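Local structure of regulator of nonsense transcripts 2 (Homo sapiens, 4CEM) at residues V59-T64 against D71-D76; L80-Y85 against S111-R116; T245-H250 against Q291-N296. The protein acts in nonsense-mediated mRNA decay, here represented by the first of its three MIF4G domains, all-helical modules also found in translation factors. One frame throughout, in Å; residues are numbered along the deposited sequence.

How the contacts relate
Contacts 1 and 2 belong to one cluster of helices, and contact 3 lies on the opposite side of the chain's centre, so the three sample both sides of one helical MIF4G domain. The centres of contacts 1 and 2 are about 12 Å apart and their side chains touch: Leu62 CD1 of contact 1 is 3.9 Å from Phe113 CZ of contact 2, and Leu112 packs on Ser74. Contact 3 is about 41 Å from contact 1 and 44 Å from contact 2, centre to centre, and its nearest atoms stay about 27 and 31 Å away. The principle illustrated is that a helical array is built from local contacts, helix on helix in contacts 1 and 3 and loop on helix in contact 2, that follow one another along the chain.

Contact 1: V59-T64 against D71-D76; sequences VKKLKT and DSLSHD
Lys61 and Leu73 meet across a short antiparallel helical hairpin, the building element of the MIF4G fold, in which helix 52-61 turns back through a brief loop into helix 70-79. The backbones are 8.0 Å apart between Lys61 CA and Leu73 CA, and the side chains bridge this spacing unequally. Leu73 sends one branch across: its CD2 lies 3.9 Å from Lys61 CB, so the leucine meets the root of the lysine and not its charged end. With CG opposite the carbonyl carbon (chi1 -64°), Leu73 extends toward the partner helix, where Phe58 and, from helix 103-116, Leu109 also pack on it. Lys61 carries on past this apolar spot alongside Asp76, Lys61 CD lying 4.4 Å from Asp76 OD2. A bend at its last torsion (chi4 127°) ends the chain with Lys61 NZ 4.7 Å from Asp76 OD2, a separation that suggests a diffuse attraction between opposite charges and no direct salt bridge. The two oxygens of the carboxylate thus face different neighbours. While OD2 is turned to the lysine, Asp76 OD1 accepts a weak but nearly straight hydrogen bond in the plane of the imidazole, 3.5 Å from His75 ND1.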
ATOM      1  N   VAL A  59       2.921 -23.623   8.663  1.00 43.80           N
ATOM      2  CA  VAL A  59       3.449 -22.936   7.479  1.00 43.91           C
ATOM      3  C   VAL A  59       2.424 -22.875   6.353  1.00 44.22           C
ATOM      4  O   VAL A  59       2.394 -21.909   5.593  1.00 44.22           O
ATOM      5  CB  VAL A  59       4.739 -23.598   6.951  1.00 45.44           C
ATOM      6  CG1 VAL A  59       5.095 -23.072   5.558  1.00 44.87           C
ATOM      7  CG2 VAL A  59       5.886 -23.351   7.925  1.00 44.10           C
ATOM      8  N   LYS A  60       1.577 -23.891   6.255  1.00 45.42           N
ATOM      9  CA  LYS A  60       0.557 -23.916   5.220  1.00 48.26           C
ATOM     10  C   LYS A  60      -0.562 -22.931   5.527  1.00 47.94           C
ATOM     11  O   LYS A  60      -1.038 -22.238   4.632  1.00 48.60           O
ATOM     12  CB  LYS A  60      -0.015 -25.322   5.053  1.00 51.58           C
ATOM     13  CG  LYS A  60      -0.777 -25.503   3.755  1.00 55.14           C
ATOM     14  CD  LYS A  60      -1.307 -26.919   3.623  1.00 59.67           C
ATOM     15  CE  LYS A  60      -2.154 -27.079   2.372  1.00 61.73           C
ATOM     16  NZ  LYS A  60      -2.714 -28.454   2.277  1.00 64.67           N
ATOM     17  N   LYS A  61      -0.981 -22.867   6.790  1.00 46.34           N
ATOM     18  CA  LYS A  61      -2.005 -21.905   7.215  1.00 45.16           C
ATOM     19  C   LYS A  61      -1.578 -20.475   6.954  1.00 44.15           C
ATOM     20  O   LYS A  61      -2.403 -19.630   6.609  1.00 44.29           O
ATOM     21  CB  LYS A  61      -2.336 -22.072   8.698  1.00 46.84           C
ATOM     22  CG  LYS A  61      -3.436 -23.082   8.960  1.00 46.03           C
ATOM     23  CD  LYS A  61      -3.334 -23.669  10.351  1.00 47.46           C
ATOM     24  CE  LYS A  61      -4.359 -24.773  10.557  1.00 50.02           C
ATOM     25  NZ  LYS A  61      -3.722 -26.037  11.040  1.00 51.54           N
ATOM     26  N   LEU A  62      -0.283 -20.209   7.089  1.00 43.59           N
ATOM     27  CA  LEU A  62       0.260 -18.882   6.799  1.00 44.14           C
ATOM     28  C   LEU A  62       0.059 -18.418   5.346  1.00 46.13           C
ATOM     29  O   LEU A  62       0.303 -17.248   5.029  1.00 47.79           O
ATOM     30  CB  LEU A  62       1.752 -18.823   7.149  1.00 43.32           C
ATOM     31  CG  LEU A  62       2.104 -18.730   8.636  1.00 43.25           C
ATOM     32  CD1 LEU A  62       3.601 -18.922   8.877  1.00 39.85           C
ATOM     33  CD2 LEU A  62       1.616 -17.399   9.201  1.00 41.55           C
ATOM     34  N   LYS A  63      -0.359 -19.315   4.460  1.00 46.52           N
ATOM     35  CA  LYS A  63      -0.608 -18.922   3.074  1.00 47.55           C
ATOM     36  C   LYS A  63      -1.928 -18.199   2.908  1.00 45.44           C
ATOM     37  O   LYS A  63      -2.101 -17.478   1.940  1.00 50.42           O
ATOM     38  CB  LYS A  63      -0.535 -20.133   2.142  1.00 51.53           C
ATOM     39  CG  LYS A  63       0.871 -20.704   2.061  1.00 53.72           C
ATOM     40  CD  LYS A  63       1.013 -21.813   1.029  1.00 56.72           C
ATOM     41  CE  LYS A  63       2.458 -21.898   0.533  1.00 60.09           C
ATOM     42  NZ  LYS A  63       2.902 -23.298   0.299  1.00 61.64           N
ATOM     43  N   THR A  64      -2.841 -18.365   3.860  1.00 44.01           N
ATOM     44  CA  THR A  64      -4.157 -17.725   3.813  1.00 43.70           C
ATOM     45  C   THR A  64      -4.425 -16.948   5.104  1.00 44.95           C
ATOM     46  O   THR A  64      -5.394 -17.217   5.821  1.00 44.34           O
ATOM     47  CB  THR A  64      -5.254 -18.788   3.631  1.00 44.80           C
ATOM     48  OG1 THR A  64      -5.148 -19.766   4.678  1.00 43.76           O
ATOM     49  CG2 THR A  64      -5.115 -19.476   2.276  1.00 43.16           C
ATOM     50  N   ASP A  71      -6.046 -14.579  16.532  1.00 38.09           N
ATOM     51  CA  ASP A  71      -5.859 -15.303  17.788  1.00 39.71           C
ATOM     52  C   ASP A  71      -5.510 -16.779  17.580  1.00 37.33           C
ATOM     53  O   ASP A  71      -4.683 -17.328  18.299  1.00 34.89           O
ATOM     54  CB  ASP A  71      -7.116 -15.197  18.658  1.00 43.19           C
ATOM     55  CG  ASP A  71      -7.477 -13.764  18.993  1.00 46.05           C
ATOM     56  OD1 ASP A  71      -6.580 -12.990  19.400  1.00 45.74           O
ATOM     57  OD2 ASP A  71      -8.668 -13.415  18.844  1.00 50.51           O
ATOM     58  N   SER A  72      -6.148 -17.425  16.608  1.00 36.14           N
ATOM     59  CA  SER A  72      -5.904 -18.841  16.371  1.00 35.54           C
ATOM     60  C   SER A  72      -4.483 -19.100  15.859  1.00 34.27           C
ATOM     61  O   SER A  72      -3.787 -19.990  16.366  1.00 32.20           O
ATOM     62  CB  SER A  72      -6.946 -19.416  15.416  1.00 36.48           C
ATOM     63  OG  SER A  72      -7.118 -18.587  14.290  1.00 37.70           O
ATOM     64  N   LEU A  73      -4.042 -18.311  14.884  1.00 33.09           N
ATOM     65  CA  LEU A  73      -2.676 -18.448  14.377  1.00 34.25           C
ATOM     66  C   LEU A  73      -1.643 -18.053  15.432  1.00 35.12           C
ATOM     67  O   LEU A  73      -0.566 -18.657  15.526  1.00 35.72           O
ATOM     68  CB  LEU A  73      -2.479 -17.628  13.109  1.00 34.66           C
ATOM     69  CG  LEU A  73      -3.331 -18.101  11.937  1.00 34.15           C
ATOM     70  CD1 LEU A  73      -3.163 -17.187  10.737  1.00 33.26           C
ATOM     71  CD2 LEU A  73      -2.965 -19.530  11.589  1.00 35.38           C
ATOM     72  N   SER A  74      -1.986 -17.062  16.247  1.00 34.72           N
ATOM     73  CA  SER A  74      -1.130 -16.687  17.366  1.00 33.59           C
ATOM     74  C   SER A  74      -1.000 -17.819  18.368  1.00 32.46           C
ATOM     75  O   SER A  74       0.092 -18.095  18.846  1.00 33.18           O
ATOM     76  CB  SER A  74      -1.661 -15.426  18.040  1.00 33.10           C
ATOM     77  OG  SER A  74      -1.467 -14.310  17.185  1.00 34.76           O
ATOM     78  N   HIS A  75      -2.117 -18.468  18.686  1.00 32.82           N
ATOM     79  CA  HIS A  75      -2.132 -19.581  19.635  1.00 33.02           C
ATOM     80  C   HIS A  75      -1.239 -20.699  19.165  1.00 32.45           C
ATOM     81  O   HIS A  75      -0.406 -21.188  19.910  1.00 32.23           O
ATOM     82  CB  HIS A  75      -3.554 -20.090  19.830  1.00 33.48           C
ATOM     83  CG  HIS A  75      -3.642 -21.351  20.650  1.00 34.19           C
ATOM     84  ND1 HIS A  75      -3.565 -22.575  20.097  1.00 34.57           N
ATOM     85  CD2 HIS A  75      -3.811 -21.547  22.019  1.00 35.02           C
ATOM     86  CE1 HIS A  75      -3.674 -23.509  21.063  1.00 35.14           C
ATOM     87  NE2 HIS A  75      -3.823 -22.878  22.237  1.00 35.53           N
ATOM     88  N   ASP A  76      -1.391 -21.099  17.910  1.00 32.70           N
ATOM     89  CA  ASP A  76      -0.532 -22.124  17.344  1.00 33.82           C
ATOM     90  C   ASP A  76       0.916 -21.681  17.365  1.00 34.28           C
ATOM     91  O   ASP A  76       1.784 -22.421  17.836  1.00 35.27           O
ATOM     92  CB  ASP A  76      -0.938 -22.456  15.911  1.00 34.09           C
ATOM     93  CG  ASP A  76      -2.292 -23.122  15.827  1.00 35.55           C
ATOM     94  OD1 ASP A  76      -2.803 -23.605  16.872  1.00 37.51           O
ATOM     95  OD2 ASP A  76      -2.854 -23.155  14.705  1.00 36.58           O
TER

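Contact 2: L80-Y85 against S111-R116; sequences LNLSKY and SLFHQR
Leu82 and Phe113 form the apolar centre of a loop-on-helix contact in the helical MIF4G fold, where the connection between helices 70-79 and 86-95 lies against the last turns of helix 103-116. The methyl CD1 of Leu82 rests 3.7 Å from both CE1 and CZ of Phe113, approaching the ring obliquely, and the two side chains cross at about a right angle. Beside this pair a water joins the backbone to a charge: it donates to Leu80 O at 2.8 Å and accepts from Arg116 NH1 at 2.9 Å, so the guanidinium grips the loop indirectly, with the carbonyl oxygen near its plane and beyond its edge. In the next shell, Phe113 is held by aromatic neighbours, stacked on Phe120 and edge-to-face with Phe77, while the hydroxyl of Tyr117 hydrogen-bonds to Leu82 N. The loop also braces itself. Leu82 to Tyr85 make a type I turn, closed by Tyr85 N to Leu82 O at 2.9 Å, and Tyr85 is the N-cap of the following helix. An Asx turn overlaps the start of this turn: Asn81, its CG anti to the backbone nitrogen (chi1 -178°), brings OD1 to within 3.0 Å of Ser83 N, which donates in the carbonyl plane.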
ATOM      1  N   LEU A  80       4.739 -23.753  18.895  1.00 39.06           N
ATOM      2  CA  LEU A  80       5.636 -24.375  17.937  1.00 39.68           C
ATOM      3  C   LEU A  80       7.069 -23.861  18.065  1.00 40.75           C
ATOM      4  O   LEU A  80       7.297 -22.698  18.377  1.00 40.03           O
ATOM      5  CB  LEU A  80       5.157 -24.085  16.515  1.00 39.29           C
ATOM      6  CG  LEU A  80       3.756 -24.501  16.085  1.00 38.47           C
ATOM      7  CD1 LEU A  80       3.547 -24.132  14.630  1.00 39.61           C
ATOM      8  CD2 LEU A  80       3.559 -25.992  16.273  1.00 41.13           C
ATOM      9  N   ASN A  81       8.032 -24.740  17.807  1.00 43.19           N
ATOM     10  CA  ASN A  81       9.421 -24.330  17.606  1.00 43.21           C
ATOM     11  C   ASN A  81       9.652 -24.233  16.111  1.00 41.27           C
ATOM     12  O   ASN A  81       9.864 -25.241  15.449  1.00 42.68           O
ATOM     13  CB  ASN A  81      10.400 -25.330  18.238  1.00 43.54           C
ATOM     14  CG  ASN A  81      11.852 -24.909  18.086  1.00 42.28           C
ATOM     15  OD1 ASN A  81      12.197 -24.102  17.224  1.00 41.50           O
ATOM     16  ND2 ASN A  81      12.709 -25.447  18.938  1.00 41.18           N
ATOM     17  N   LEU A  82       9.609 -23.012  15.591  1.00 40.83           N
ATOM     18  CA  LEU A  82       9.719 -22.773  14.150  1.00 39.20           C
ATOM     19  C   LEU A  82      11.158 -22.459  13.720  1.00 37.50           C
ATOM     20  O   LEU A  82      11.381 -22.032  12.588  1.00 36.18           O
ATOM     21  CB  LEU A  82       8.757 -21.646  13.737  1.00 38.53           C
ATOM     22  CG  LEU A  82       7.265 -22.021  13.685  1.00 37.88           C
ATOM     23  CD1 LEU A  82       6.381 -20.820  13.970  1.00 37.58           C
ATOM     24  CD2 LEU A  82       6.883 -22.636  12.344  1.00 36.94           C
ATOM     25  N   SER A  83      12.122 -22.700  14.613  1.00 38.37           N
ATOM     26  CA  SER A  83      13.541 -22.438  14.348  1.00 40.54           C
ATOM     27  C   SER A  83      14.032 -22.914  12.989  1.00 43.24           C
ATOM     28  O   SER A  83      14.813 -22.216  12.347  1.00 45.88           O
ATOM     29  CB  SER A  83      14.425 -23.077  15.416  1.00 40.51           C
ATOM     30  OG  SER A  83      14.420 -22.313  16.605  1.00 41.54           O
ATOM     31  N   LYS A  84      13.580 -24.094  12.559  1.00 45.16           N
ATOM     32  CA  LYS A  84      14.028 -24.686  11.304  1.00 44.85           C
ATOM     33  C   LYS A  84      13.171 -24.321  10.100  1.00 45.76           C
ATOM     34  O   LYS A  84      13.536 -24.661   8.975  1.00 48.77           O
ATOM     35  CB  LYS A  84      14.072 -26.209  11.430  1.00 46.83           C
ATOM     36  CG  LYS A  84      15.113 -26.732  12.411  1.00 48.52           C
ATOM     37  CD  LYS A  84      15.006 -28.246  12.537  1.00 52.11           C
ATOM     38  CE  LYS A  84      15.555 -28.768  13.861  1.00 54.67           C
ATOM     39  NZ  LYS A  84      17.045 -28.705  13.941  1.00 56.05           N
ATOM     40  N   TYR A  85      12.042 -23.641  10.310  1.00 44.96           N
ATOM     41  CA  TYR A  85      11.057 -23.462   9.230  1.00 45.06           C
ATOM     42  C   TYR A  85      10.858 -22.001   8.794  1.00 43.62           C
ATOM     43  O   TYR A  85       9.861 -21.663   8.141  1.00 40.52           O
ATOM     44  CB  TYR A  85       9.725 -24.097   9.633  1.00 47.11           C
ATOM     45  CG  TYR A  85       9.854 -25.530  10.101  1.00 49.13           C
ATOM     46  CD1 TYR A  85      10.290 -25.819  11.395  1.00 51.53           C
ATOM     47  CD2 TYR A  85       9.545 -26.599   9.255  1.00 50.02           C
ATOM     48  CE1 TYR A  85      10.414 -27.126  11.833  1.00 53.15           C
ATOM     49  CE2 TYR A  85       9.670 -27.916   9.685  1.00 49.91           C
ATOM     50  CZ  TYR A  85      10.104 -28.168  10.977  1.00 52.91           C
ATOM     51  OH  TYR A  85      10.236 -29.455  11.436  1.00 56.86           O
ATOM     52  N   SER A 111       5.469  -9.789  13.357  1.00 34.97           N
ATOM     53  CA  SER A 111       6.100  -9.246  14.564  1.00 34.24           C
ATOM     54  C   SER A 111       6.374 -10.318  15.603  1.00 34.52           C
ATOM     55  O   SER A 111       7.375 -10.249  16.315  1.00 35.50           O
ATOM     56  CB  SER A 111       5.246  -8.134  15.182  1.00 34.88           C
ATOM     57  OG  SER A 111       5.056  -7.072  14.264  1.00 35.42           O
ATOM     58  N   LEU A 112       5.490 -11.305  15.717  1.00 35.06           N
ATOM     59  CA  LEU A 112       5.743 -12.407  16.647  1.00 34.71           C
ATOM     60  C   LEU A 112       6.943 -13.241  16.166  1.00 35.32           C
ATOM     61  O   LEU A 112       7.776 -13.653  16.968  1.00 37.81           O
ATOM     62  CB  LEU A 112       4.506 -13.286  16.825  1.00 34.43           C
ATOM     63  CG  LEU A 112       3.239 -12.662  17.420  1.00 33.07           C
ATOM     64  CD1 LEU A 112       2.104 -13.674  17.368  1.00 31.64           C
ATOM     65  CD2 LEU A 112       3.470 -12.188  18.844  1.00 31.69           C
ATOM     66  N   PHE A 113       7.033 -13.471  14.861  1.00 36.05           N
ATOM     67  CA  PHE A 113       8.192 -14.157  14.269  1.00 36.11           C
ATOM     68  C   PHE A 113       9.461 -13.373  14.545  1.00 34.96           C
ATOM     69  O   PHE A 113      10.419 -13.894  15.106  1.00 33.38           O
ATOM     70  CB  PHE A 113       8.029 -14.313  12.750  1.00 36.70           C
ATOM     71  CG  PHE A 113       7.397 -15.612  12.328  1.00 37.78           C
ATOM     72  CD1 PHE A 113       8.147 -16.785  12.298  1.00 38.50           C
ATOM     73  CD2 PHE A 113       6.063 -15.666  11.951  1.00 38.10           C
ATOM     74  CE1 PHE A 113       7.578 -17.983  11.903  1.00 38.30           C
ATOM     75  CE2 PHE A 113       5.487 -16.863  11.557  1.00 38.85           C
ATOM     76  CZ  PHE A 113       6.245 -18.023  11.533  1.00 39.31           C
ATOM     77  N   HIS A 114       9.444 -12.107  14.150  1.00 36.18           N
ATOM     78  CA  HIS A 114      10.596 -11.231  14.314  1.00 36.25           C
ATOM     79  C   HIS A 114      11.058 -11.166  15.733  1.00 36.40           C
ATOM     80  O   HIS A 114      12.249 -11.211  15.984  1.00 36.83           O
ATOM     81  CB  HIS A 114      10.265  -9.833  13.825  1.00 36.49           C
ATOM     82  CG  HIS A 114      11.350  -8.822  14.100  1.00 37.08           C
ATOM     83  ND1 HIS A 114      12.570  -8.906  13.547  1.00 36.51           N
ATOM     84  CD2 HIS A 114      11.355  -7.679  14.902  1.00 36.30           C
ATOM     85  CE1 HIS A 114      13.321  -7.874  13.973  1.00 38.13           C
ATOM     86  NE2 HIS A 114      12.571  -7.125  14.803  1.00 37.72           N
ATOM     87  N   GLN A 115      10.120 -11.080  16.675  1.00 37.48           N
ATOM     88  CA  GLN A 115      10.465 -10.944  18.094  1.00 38.00           C
ATOM     89  C   GLN A 115      11.002 -12.242  18.697  1.00 37.86           C
ATOM     90  O   GLN A 115      11.685 -12.212  19.725  1.00 39.36           O
ATOM     91  CB  GLN A 115       9.273 -10.426  18.912  1.00 38.00           C
ATOM     92  CG  GLN A 115       8.955  -8.952  18.681  1.00 39.65           C
ATOM     93  CD  GLN A 115       7.546  -8.563  19.117  1.00 40.71           C
ATOM     94  OE1 GLN A 115       7.077  -8.973  20.175  1.00 42.35           O
ATOM     95  NE2 GLN A 115       6.874  -7.758  18.306  1.00 40.83           N
ATOM     96  N   ARG A 116      10.699 -13.375  18.072  1.00 37.31           N
ATOM     97  CA  ARG A 116      11.188 -14.657  18.564  1.00 38.32           C
ATOM     98  C   ARG A 116      12.449 -15.148  17.843  1.00 37.21           C
ATOM     99  O   ARG A 116      13.319 -15.725  18.488  1.00 34.50           O
ATOM    100  CB  ARG A 116      10.094 -15.714  18.470  1.00 39.46           C
ATOM    101  CG  ARG A 116      10.426 -16.989  19.227  1.00 40.46           C
ATOM    102  CD  ARG A 116       9.185 -17.824  19.470  1.00 42.13           C
ATOM    103  NE  ARG A 116       8.415 -17.359  20.622  1.00 42.42           N
ATOM    104  CZ  ARG A 116       7.309 -17.951  21.073  1.00 44.61           C
ATOM    105  NH1 ARG A 116       6.820 -19.036  20.472  1.00 45.69           N
ATOM    106  NH2 ARG A 116       6.680 -17.458  22.132  1.00 45.75           N
TER
HETATM  107  O   HOH W   1       7.064 -20.026  17.716  1.00 38.01           O

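Contact 3: T245-H250 against Q291-N296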
ATOM      1  N   THR A 245       2.249  14.739 -11.342  1.00 58.90           N
ATOM      2  CA  THR A 245       2.491  15.560 -12.528  1.00 61.29           C
ATOM      3  C   THR A 245       2.189  14.778 -13.818  1.00 63.89           C
ATOM      4  O   THR A 245       1.380  15.198 -14.654  1.00 64.27           O
ATOM      5  CB  THR A 245       3.949  16.036 -12.555  1.00 60.08           C
ATOM      6  OG1 THR A 245       4.165  16.940 -11.466  1.00 62.42           O
ATOM      7  CG2 THR A 245       4.277  16.719 -13.877  1.00 58.12           C
ATOM      8  N   SER A 246       2.846  13.632 -13.955  1.00 62.13           N
ATOM      9  CA  SER A 246       2.607  12.731 -15.067  1.00 60.75           C
ATOM     10  C   SER A 246       1.113  12.431 -15.231  1.00 60.56           C
ATOM     11  O   SER A 246       0.589  12.466 -16.339  1.00 62.02           O
ATOM     12  CB  SER A 246       3.407  11.437 -14.867  1.00 59.69           C
ATOM     13  OG  SER A 246       2.757  10.341 -15.468  1.00 61.75           O
ATOM     14  N   LEU A 247       0.430  12.151 -14.126  1.00 61.25           N
ATOM     15  CA  LEU A 247      -0.992  11.796 -14.162  1.00 61.52           C
ATOM     16  C   LEU A 247      -1.869  12.959 -14.621  1.00 65.19           C
ATOM     17  O   LEU A 247      -2.929  12.749 -15.216  1.00 66.32           O
ATOM     18  CB  LEU A 247      -1.455  11.314 -12.781  1.00 59.77           C
ATOM     19  CG  LEU A 247      -2.924  10.902 -12.641  1.00 59.06           C
ATOM     20  CD1 LEU A 247      -3.225   9.663 -13.472  1.00 57.86           C
ATOM     21  CD2 LEU A 247      -3.263  10.665 -11.179  1.00 58.65           C
ATOM     22  N   THR A 248      -1.432  14.182 -14.330  1.00 68.05           N
ATOM     23  CA  THR A 248      -2.195  15.375 -14.680  1.00 68.88           C
ATOM     24  C   THR A 248      -2.002  15.726 -16.155  1.00 71.52           C
ATOM     25  O   THR A 248      -2.931  16.203 -16.807  1.00 72.04           O
ATOM     26  CB  THR A 248      -1.856  16.550 -13.736  1.00 70.05           C
ATOM     27  OG1 THR A 248      -2.853  16.614 -12.712  1.00 67.02           O
ATOM     28  CG2 THR A 248      -1.815  17.882 -14.470  1.00 71.01           C
ATOM     29  N   LYS A 249      -0.806  15.468 -16.681  1.00 74.31           N
ATOM     30  CA  LYS A 249      -0.597  15.460 -18.134  1.00 77.71           C
ATOM     31  C   LYS A 249      -1.614  14.543 -18.816  1.00 79.37           C
ATOM     32  O   LYS A 249      -2.341  14.967 -19.710  1.00 83.74           O
ATOM     33  CB  LYS A 249       0.821  15.000 -18.495  1.00 77.38           C
ATOM     34  CG  LYS A 249       1.781  16.120 -18.871  1.00 81.12           C
ATOM     35  CD  LYS A 249       2.179  16.984 -17.681  1.00 82.37           C
ATOM     36  CE  LYS A 249       3.435  17.791 -17.984  1.00 82.31           C
ATOM     37  NZ  LYS A 249       3.742  18.792 -16.925  1.00 83.68           N
ATOM     38  N   HIS A 250      -1.665  13.292 -18.371  1.00 81.11           N
ATOM     39  CA  HIS A 250      -2.566  12.288 -18.942  1.00 85.47           C
ATOM     40  C   HIS A 250      -4.024  12.657 -18.764  1.00 88.64           C
ATOM     41  O   HIS A 250      -4.875  12.197 -19.528  1.00 93.36           O
ATOM     42  CB  HIS A 250      -2.244  10.910 -18.347  1.00 87.60           C
ATOM     43  CG  HIS A 250      -3.033   9.756 -18.946  1.00 90.53           C
ATOM     44  ND1 HIS A 250      -3.300   9.659 -20.260  1.00 94.39           N
ATOM     45  CD2 HIS A 250      -3.578   8.615 -18.350  1.00 92.82           C
ATOM     46  CE1 HIS A 250      -4.002   8.528 -20.493  1.00 95.97           C
ATOM     47  NE2 HIS A 250      -4.168   7.893 -19.323  1.00 92.85           N
ATOM     48  N   GLN A 291     -13.763   9.524 -16.746  1.00 87.79           N
ATOM     49  CA  GLN A 291     -14.445   9.743 -15.472  1.00 86.71           C
ATOM     50  C   GLN A 291     -13.711   9.097 -14.301  1.00 87.51           C
ATOM     51  O   GLN A 291     -13.656   9.668 -13.209  1.00 89.48           O
ATOM     52  CB  GLN A 291     -15.893   9.233 -15.528  1.00 85.81           C
ATOM     53  CG  GLN A 291     -16.876  10.224 -16.127  1.00 85.22           C
ATOM     54  CD  GLN A 291     -17.076  11.451 -15.253  1.00 83.14           C
ATOM     55  OE1 GLN A 291     -16.199  12.310 -15.159  1.00 81.08           O
ATOM     56  NE2 GLN A 291     -18.239  11.542 -14.616  1.00 81.94           N
ATOM     57  N   LYS A 292     -13.146   7.916 -14.536  1.00 86.92           N
ATOM     58  CA  LYS A 292     -12.370   7.206 -13.518  1.00 85.60           C
ATOM     59  C   LYS A 292     -10.982   7.821 -13.321  1.00 81.10           C
ATOM     60  O   LYS A 292     -10.477   7.855 -12.198  1.00 79.88           O
ATOM     61  CB  LYS A 292     -12.263   5.720 -13.872  1.00 88.41           C
ATOM     62  CG  LYS A 292     -13.608   5.018 -13.825  1.00 92.52           C
ATOM     63  CD  LYS A 292     -13.534   3.566 -14.265  1.00 94.11           C
ATOM     64  CE  LYS A 292     -14.899   2.915 -14.108  1.00 96.65           C
ATOM     65  NZ  LYS A 292     -15.059   1.689 -14.934  1.00100.54           N
ATOM     66  N   LEU A 293     -10.374   8.304 -14.406  1.00 74.65           N
ATOM     67  CA  LEU A 293      -9.082   8.994 -14.334  1.00 70.96           C
ATOM     68  C   LEU A 293      -9.217  10.346 -13.622  1.00 70.97           C
ATOM     69  O   LEU A 293      -8.320  10.760 -12.885  1.00 68.58           O
ATOM     70  CB  LEU A 293      -8.499   9.207 -15.732  1.00 68.26           C
ATOM     71  CG  LEU A 293      -7.029   9.643 -15.766  1.00 67.40           C
ATOM     72  CD1 LEU A 293      -6.109   8.432 -15.685  1.00 64.01           C
ATOM     73  CD2 LEU A 293      -6.730  10.471 -17.009  1.00 66.32           C
ATOM     74  N   LEU A 294     -10.334  11.031 -13.861  1.00 70.11           N
ATOM     75  CA  LEU A 294     -10.658  12.273 -13.152  1.00 66.10           C
ATOM     76  C   LEU A 294     -10.854  11.996 -11.659  1.00 65.18           C
ATOM     77  O   LEU A 294     -10.358  12.743 -10.821  1.00 64.77           O
ATOM     78  CB  LEU A 294     -11.925  12.902 -13.742  1.00 63.30           C
ATOM     79  CG  LEU A 294     -12.416  14.242 -13.182  1.00 62.10           C
ATOM     80  CD1 LEU A 294     -11.593  15.403 -13.719  1.00 61.20           C
ATOM     81  CD2 LEU A 294     -13.886  14.440 -13.514  1.00 60.95           C
ATOM     82  N   ALA A 295     -11.572  10.918 -11.337  1.00 62.68           N
ATOM     83  CA  ALA A 295     -11.825  10.539  -9.944  1.00 63.20           C
ATOM     84  C   ALA A 295     -10.523  10.244  -9.195  1.00 63.74           C
ATOM     85  O   ALA A 295     -10.300  10.757  -8.097  1.00 65.77           O
ATOM     86  CB  ALA A 295     -12.758   9.339  -9.877  1.00 60.05           C
ATOM     87  N   ASN A 296      -9.668   9.428  -9.800  1.00 63.44           N
ATOM     88  CA  ASN A 296      -8.361   9.102  -9.227  1.00 63.87           C
ATOM     89  C   ASN A 296      -7.422  10.300  -9.115  1.00 65.06           C
ATOM     90  O   ASN A 296      -6.614  10.375  -8.188  1.00 65.96           O
ATOM     91  CB  ASN A 296      -7.669   8.030 -10.067  1.00 62.58           C
ATOM     92  CG  ASN A 296      -8.384   6.705 -10.022  1.00 62.64           C
ATOM     93  OD1 ASN A 296      -9.212   6.464  -9.149  1.00 66.51           O
ATOM     94  ND2 ASN A 296      -8.066   5.835 -10.965  1.00 62.87           N
TER
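Leu293 reaches from helix 283-303 to helix 230-259 and spreads its two methyls between Leu247 and His250, which stand one turn apart on the partner. The helices run antiparallel, with Leu247 CA and Leu293 CA 8.6 Å apart; such antiparallel helix packing is how the all-helical MIF4G fold is put together. Leu293 has CG anti to the backbone nitrogen (chi1 -167°), which carries the fork outward across the interface. One branch, CD1, sits 3.8 Å from Leu247 CD1, as the two leucines slide past each other in opposite directions; the same methyl lies 3.7 Å from His250 CD2. The other branch, CD2, stands over a face of the imidazole in a CH-pi contact, 4.3 Å from the centroid of the His250 ring and 27° off its normal. It also packs against the histidine backbone, with Leu293 CD2 3.6 Å from His250 O. The contact is one of shape more than polarity, a single leucine serving two neighbours. An alanine in place of this leucine would remove both methyls, and is likely to open a gap between Leu247 and His250 and to deprive the imidazole of its CH-pi partner. The ring of His186 meets that of His250, their planes about 20° apart. Leu247 also packs on Ser297 and Leu300 of helix 283-303, and both Leu247 and Asn296 touch Val189, so the helix pair is packed against a third helix, 189-204.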